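Local structure of ferritin like protein (Caulobacter vibrioides, 3HL1) at residues I121-L134 and G142-G154. The protein is of unknown function but belongs to the ferritin-like family of helical proteins and is probably a metal-binding protein. Residues are numbered along the deposited sequence; the frame is centred on the assembly and turned at random.
Sequences IEYPEWRTQREPDL and GSIGEFYDALRVG
R130 and E146 form a side-on salt bridge that ties the loop after helix 112-121 to the first turn of helix 144-157, within the ferritin-like helical fold. R130 NE lies 2.9 Å from E146 OE1, and R130 NH2 donates at 3.0 Å to the syn lone pair of E146 OE2. The two oxygens stay near the guanidinium plane, although the carboxylate is turned 41° against it. E146 reaches the loop beside P132 and D133 with an extended chain, its CG swung away from the backbone N (chi1 -174°), and backbone donors hold the rotation of its carboxylate. D133 N reaches OE2 on the anti side, at 3.0 Å and nearly straight (171°), while G142 N donates to OE1 from the face opposite R130 NE. A water adds a further bond to OE1 and links it to T128 OG1 and S143 OG. Each carboxylate oxygen thus has two direct donors, which would probably favour the charged form.

S143 is the N-cap of the helix: its OG accepts from E146 N while its CB rests 3.5 Å from Y123 O. Two more waters connect Y123 O to the helix start, one to I144 N and the other to G145 N. E125 extends over G145 and E146 towards D149. D149 OD1 forms a salt bridge with R152 NH1; R152 in turn bridges to D200 on helix 188-207. P132 touches the helix with single ring atoms, its CB 3.9 Å from E146 CG.

Apolar packing finishes both ends. L134 bends back over the helix, its CD2 3.8 Å from A150 CA and against V153 CG2. At the other end, I144 CD1 sits 3.9 Å from I121 CG2.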
# COMPACT_ATOMS: atom_id res chain seq x y z
N ILE A 121 3.00 2.96 -9.69
CA ILE A 121 2.36 2.05 -8.71
C ILE A 121 0.87 1.96 -8.96
O ILE A 121 0.30 0.89 -8.89
CB ILE A 121 2.61 2.51 -7.27
CG1 ILE A 121 4.04 2.24 -6.86
CG2 ILE A 121 1.69 1.80 -6.28
CD1 ILE A 121 4.48 3.22 -5.73
N GLU A 122 0.24 3.10 -9.21
CA GLU A 122 -1.18 3.18 -9.41
C GLU A 122 -1.62 3.09 -10.88
O GLU A 122 -2.77 3.37 -11.20
CB GLU A 122 -1.72 4.50 -8.81
CG GLU A 122 -1.35 4.77 -7.33
CD GLU A 122 -2.19 3.99 -6.31
OE1 GLU A 122 -3.03 3.11 -6.70
OE2 GLU A 122 -2.02 4.25 -5.10
N TYR A 123 -0.71 2.70 -11.75
CA TYR A 123 -0.97 2.62 -13.18
C TYR A 123 -2.19 1.73 -13.45
O TYR A 123 -2.22 0.57 -12.97
CB TYR A 123 0.23 2.02 -13.90
CG TYR A 123 0.20 2.16 -15.39
CD1 TYR A 123 0.19 3.43 -16.00
CD2 TYR A 123 0.24 1.04 -16.21
CE1 TYR A 123 0.19 3.54 -17.35
CE2 TYR A 123 0.25 1.16 -17.58
CZ TYR A 123 0.21 2.43 -18.13
OH TYR A 123 0.26 2.59 -19.48
N PRO A 124 -3.19 2.25 -14.20
CA PRO A 124 -4.45 1.52 -14.38
C PRO A 124 -4.32 0.27 -15.26
O PRO A 124 -3.64 0.26 -16.27
CB PRO A 124 -5.36 2.56 -15.08
CG PRO A 124 -4.74 3.86 -14.80
CD PRO A 124 -3.27 3.58 -14.83
N GLU A 125 -5.00 -0.78 -14.86
CA GLU A 125 -4.92 -2.04 -15.59
C GLU A 125 -5.30 -1.89 -17.05
O GLU A 125 -4.73 -2.58 -17.92
CB GLU A 125 -5.88 -3.02 -14.95
CG GLU A 125 -5.71 -4.43 -15.43
CD GLU A 125 -6.71 -5.42 -14.84
OE1 GLU A 125 -7.61 -5.03 -14.03
OE2 GLU A 125 -6.57 -6.61 -15.24
N TRP A 126 -6.30 -1.07 -17.34
CA TRP A 126 -6.76 -0.94 -18.74
C TRP A 126 -5.69 -0.39 -19.70
O TRP A 126 -5.70 -0.69 -20.90
CB TRP A 126 -8.05 -0.14 -18.85
CG TRP A 126 -7.93 1.30 -18.56
CD1 TRP A 126 -8.13 1.91 -17.35
CD2 TRP A 126 -7.66 2.35 -19.50
NE1 TRP A 126 -7.98 3.27 -17.48
CE2 TRP A 126 -7.68 3.57 -18.78
CE3 TRP A 126 -7.39 2.38 -20.88
CZ2 TRP A 126 -7.44 4.81 -19.40
CZ3 TRP A 126 -7.15 3.62 -21.50
CH2 TRP A 126 -7.18 4.81 -20.76
N ARG A 127 -4.77 0.40 -19.19
CA ARG A 127 -3.66 0.92 -20.01
C ARG A 127 -2.57 -0.12 -20.31
O ARG A 127 -1.79 0.05 -21.23
CB ARG A 127 -3.09 2.15 -19.33
CG ARG A 127 -4.14 3.22 -19.25
CD ARG A 127 -3.82 4.24 -18.28
NE ARG A 127 -2.97 5.27 -18.82
CZ ARG A 127 -3.36 6.50 -19.14
NH1 ARG A 127 -2.45 7.35 -19.59
NH2 ARG A 127 -4.64 6.88 -19.02
N THR A 128 -2.51 -1.20 -19.52
CA THR A 128 -1.46 -2.23 -19.68
C THR A 128 -1.61 -3.04 -20.99
O THR A 128 -0.66 -3.65 -21.48
CB THR A 128 -1.44 -3.19 -18.48
OG1 THR A 128 -2.67 -3.95 -18.40
CG2 THR A 128 -1.21 -2.40 -17.20
N GLN A 129 -2.82 -3.04 -21.53
CA GLN A 129 -3.14 -3.83 -22.72
C GLN A 129 -2.73 -5.29 -22.55
O GLN A 129 -2.02 -5.84 -23.38
CB GLN A 129 -2.49 -3.25 -23.96
CG GLN A 129 -2.85 -1.83 -24.24
CD GLN A 129 -2.53 -1.46 -25.67
OE1 GLN A 129 -3.18 -1.95 -26.59
NE2 GLN A 129 -1.51 -0.62 -25.86
N ARG A 130 -3.09 -5.89 -21.43
CA ARG A 130 -2.87 -7.31 -21.30
C ARG A 130 -4.04 -8.03 -20.72
O ARG A 130 -4.82 -7.48 -19.97
CB ARG A 130 -1.57 -7.64 -20.55
CG ARG A 130 -1.44 -7.19 -19.15
CD ARG A 130 -0.08 -7.60 -18.61
NE ARG A 130 -0.08 -8.81 -17.78
CZ ARG A 130 0.56 -9.96 -18.04
NH1 ARG A 130 1.25 -10.16 -19.15
NH2 ARG A 130 0.48 -10.93 -17.15
N GLU A 131 -4.17 -9.28 -21.15
CA GLU A 131 -5.10 -10.21 -20.54
C GLU A 131 -4.54 -10.59 -19.16
O GLU A 131 -3.38 -10.99 -19.07
CB GLU A 131 -5.25 -11.46 -21.44
CG GLU A 131 -6.32 -11.30 -22.51
CD GLU A 131 -7.70 -11.14 -21.88
OE1 GLU A 131 -8.08 -12.00 -21.07
OE2 GLU A 131 -8.38 -10.15 -22.19
N PRO A 132 -5.36 -10.46 -18.09
CA PRO A 132 -4.91 -10.82 -16.75
C PRO A 132 -4.46 -12.26 -16.72
O PRO A 132 -5.13 -13.12 -17.32
CB PRO A 132 -6.15 -10.64 -15.88
CG PRO A 132 -6.99 -9.65 -16.65
CD PRO A 132 -6.75 -9.94 -18.07
N ASP A 133 -3.31 -12.51 -16.10
CA ASP A 133 -2.79 -13.86 -15.97
C ASP A 133 -3.40 -14.42 -14.70
O ASP A 133 -3.07 -13.98 -13.58
CB ASP A 133 -1.29 -13.87 -15.89
CG ASP A 133 -0.74 -15.26 -15.98
OD1 ASP A 133 -1.50 -16.24 -15.75
OD2 ASP A 133 0.47 -15.36 -16.25
N LEU A 134 -4.32 -15.37 -14.88
CA LEU A 134 -5.15 -15.87 -13.79
C LEU A 134 -4.61 -17.14 -13.13
O LEU A 134 -5.28 -17.70 -12.24
CB LEU A 134 -6.60 -16.10 -14.28
CG LEU A 134 -7.29 -14.87 -14.91
CD1 LEU A 134 -8.68 -15.22 -15.42
CD2 LEU A 134 -7.34 -13.71 -13.91
N GLY A 142 1.19 -6.85 -14.17
CA GLY A 142 1.47 -5.58 -14.84
C GLY A 142 0.91 -4.35 -14.16
O GLY A 142 1.25 -3.24 -14.51
N SER A 143 0.01 -4.57 -13.19
CA SER A 143 -0.68 -3.49 -12.47
C SER A 143 -1.31 -4.07 -11.20
O SER A 143 -1.49 -5.27 -11.11
CB SER A 143 -1.82 -2.92 -13.32
OG SER A 143 -2.79 -3.92 -13.68
N ILE A 144 -1.70 -3.20 -10.28
CA ILE A 144 -2.38 -3.60 -9.07
C ILE A 144 -3.73 -4.17 -9.41
O ILE A 144 -4.14 -5.16 -8.83
CB ILE A 144 -2.52 -2.42 -8.07
CG1 ILE A 144 -1.15 -2.03 -7.56
CG2 ILE A 144 -3.45 -2.82 -6.94
CD1 ILE A 144 -1.16 -0.80 -6.60
N GLY A 145 -4.40 -3.56 -10.37
CA GLY A 145 -5.68 -3.99 -10.82
C GLY A 145 -5.66 -5.40 -11.33
O GLY A 145 -6.61 -6.17 -11.06
N GLU A 146 -4.61 -5.76 -12.07
CA GLU A 146 -4.49 -7.13 -12.56
C GLU A 146 -4.31 -8.12 -11.41
O GLU A 146 -4.84 -9.25 -11.40
CB GLU A 146 -3.31 -7.27 -13.52
CG GLU A 146 -3.25 -8.66 -14.16
CD GLU A 146 -1.95 -8.96 -14.93
OE1 GLU A 146 -1.19 -8.02 -15.23
OE2 GLU A 146 -1.70 -10.17 -15.23
N PHE A 147 -3.46 -7.75 -10.47
CA PHE A 147 -3.29 -8.56 -9.24
C PHE A 147 -4.68 -8.83 -8.62
O PHE A 147 -5.03 -9.99 -8.33
CB PHE A 147 -2.40 -7.80 -8.24
CG PHE A 147 -1.86 -8.67 -7.08
CD1 PHE A 147 -2.65 -9.60 -6.44
CD2 PHE A 147 -0.57 -8.52 -6.65
CE1 PHE A 147 -2.14 -10.39 -5.41
CE2 PHE A 147 -0.07 -9.31 -5.62
CZ PHE A 147 -0.86 -10.25 -5.03
N TYR A 148 -5.48 -7.79 -8.41
CA TYR A 148 -6.82 -7.98 -7.86
C TYR A 148 -7.78 -8.76 -8.73
O TYR A 148 -8.63 -9.47 -8.19
CB TYR A 148 -7.44 -6.68 -7.34
CG TYR A 148 -6.79 -6.24 -6.05
CD1 TYR A 148 -6.96 -6.98 -4.87
CD2 TYR A 148 -5.97 -5.13 -5.98
CE1 TYR A 148 -6.34 -6.60 -3.68
CE2 TYR A 148 -5.36 -4.74 -4.78
CZ TYR A 148 -5.55 -5.50 -3.64
OH TYR A 148 -4.95 -5.16 -2.48
N ASP A 149 -7.67 -8.64 -10.06
CA ASP A 149 -8.40 -9.52 -10.95
C ASP A 149 -8.16 -11.01 -10.72
O ASP A 149 -9.11 -11.82 -10.73
CB ASP A 149 -7.98 -9.26 -12.39
CG ASP A 149 -8.69 -8.11 -13.04
OD1 ASP A 149 -9.60 -7.50 -12.44
OD2 ASP A 149 -8.34 -7.85 -14.19
N ALA A 150 -6.88 -11.39 -10.63
CA ALA A 150 -6.47 -12.77 -10.32
C ALA A 150 -7.01 -13.16 -8.95
O ALA A 150 -7.58 -14.25 -8.77
CB ALA A 150 -4.96 -12.88 -10.33
N LEU A 151 -6.84 -12.30 -7.97
CA LEU A 151 -7.36 -12.60 -6.63
C LEU A 151 -8.88 -12.92 -6.62
O LEU A 151 -9.31 -13.87 -6.02
CB LEU A 151 -7.05 -11.45 -5.70
CG LEU A 151 -7.11 -11.83 -4.22
CD1 LEU A 151 -5.90 -12.66 -3.80
CD2 LEU A 151 -7.27 -10.55 -3.35
N ARG A 152 -9.68 -12.14 -7.33
CA ARG A 152 -11.13 -12.46 -7.47
C ARG A 152 -11.43 -13.88 -8.01
O ARG A 152 -12.37 -14.53 -7.56
CB ARG A 152 -11.82 -11.48 -8.42
CG ARG A 152 -11.93 -10.09 -7.93
CD ARG A 152 -12.72 -9.26 -8.97
NE ARG A 152 -12.82 -7.87 -8.56
CZ ARG A 152 -12.07 -6.88 -9.04
NH1 ARG A 152 -11.11 -7.11 -9.92
NH2 ARG A 152 -12.26 -5.65 -8.59
N VAL A 153 -10.60 -14.38 -8.90
CA VAL A 153 -10.76 -15.74 -9.43
C VAL A 153 -10.52 -16.80 -8.36
O VAL A 153 -11.37 -17.70 -8.18
CB VAL A 153 -9.88 -15.98 -10.71
CG1 VAL A 153 -9.93 -17.46 -11.18
CG2 VAL A 153 -10.35 -15.06 -11.81
N GLY A 154 -9.41 -16.69 -7.64
CA GLY A 154 -9.17 -17.61 -6.53
C GLY A 154 -10.25 -17.54 -5.47
O GLY A 154 -10.70 -18.58 -4.98
O HOH W 1 -0.83 -0.59 -10.99
O HOH W 2 -4.13 -0.69 -11.18
O HOH W 3 -2.02 -5.22 -15.82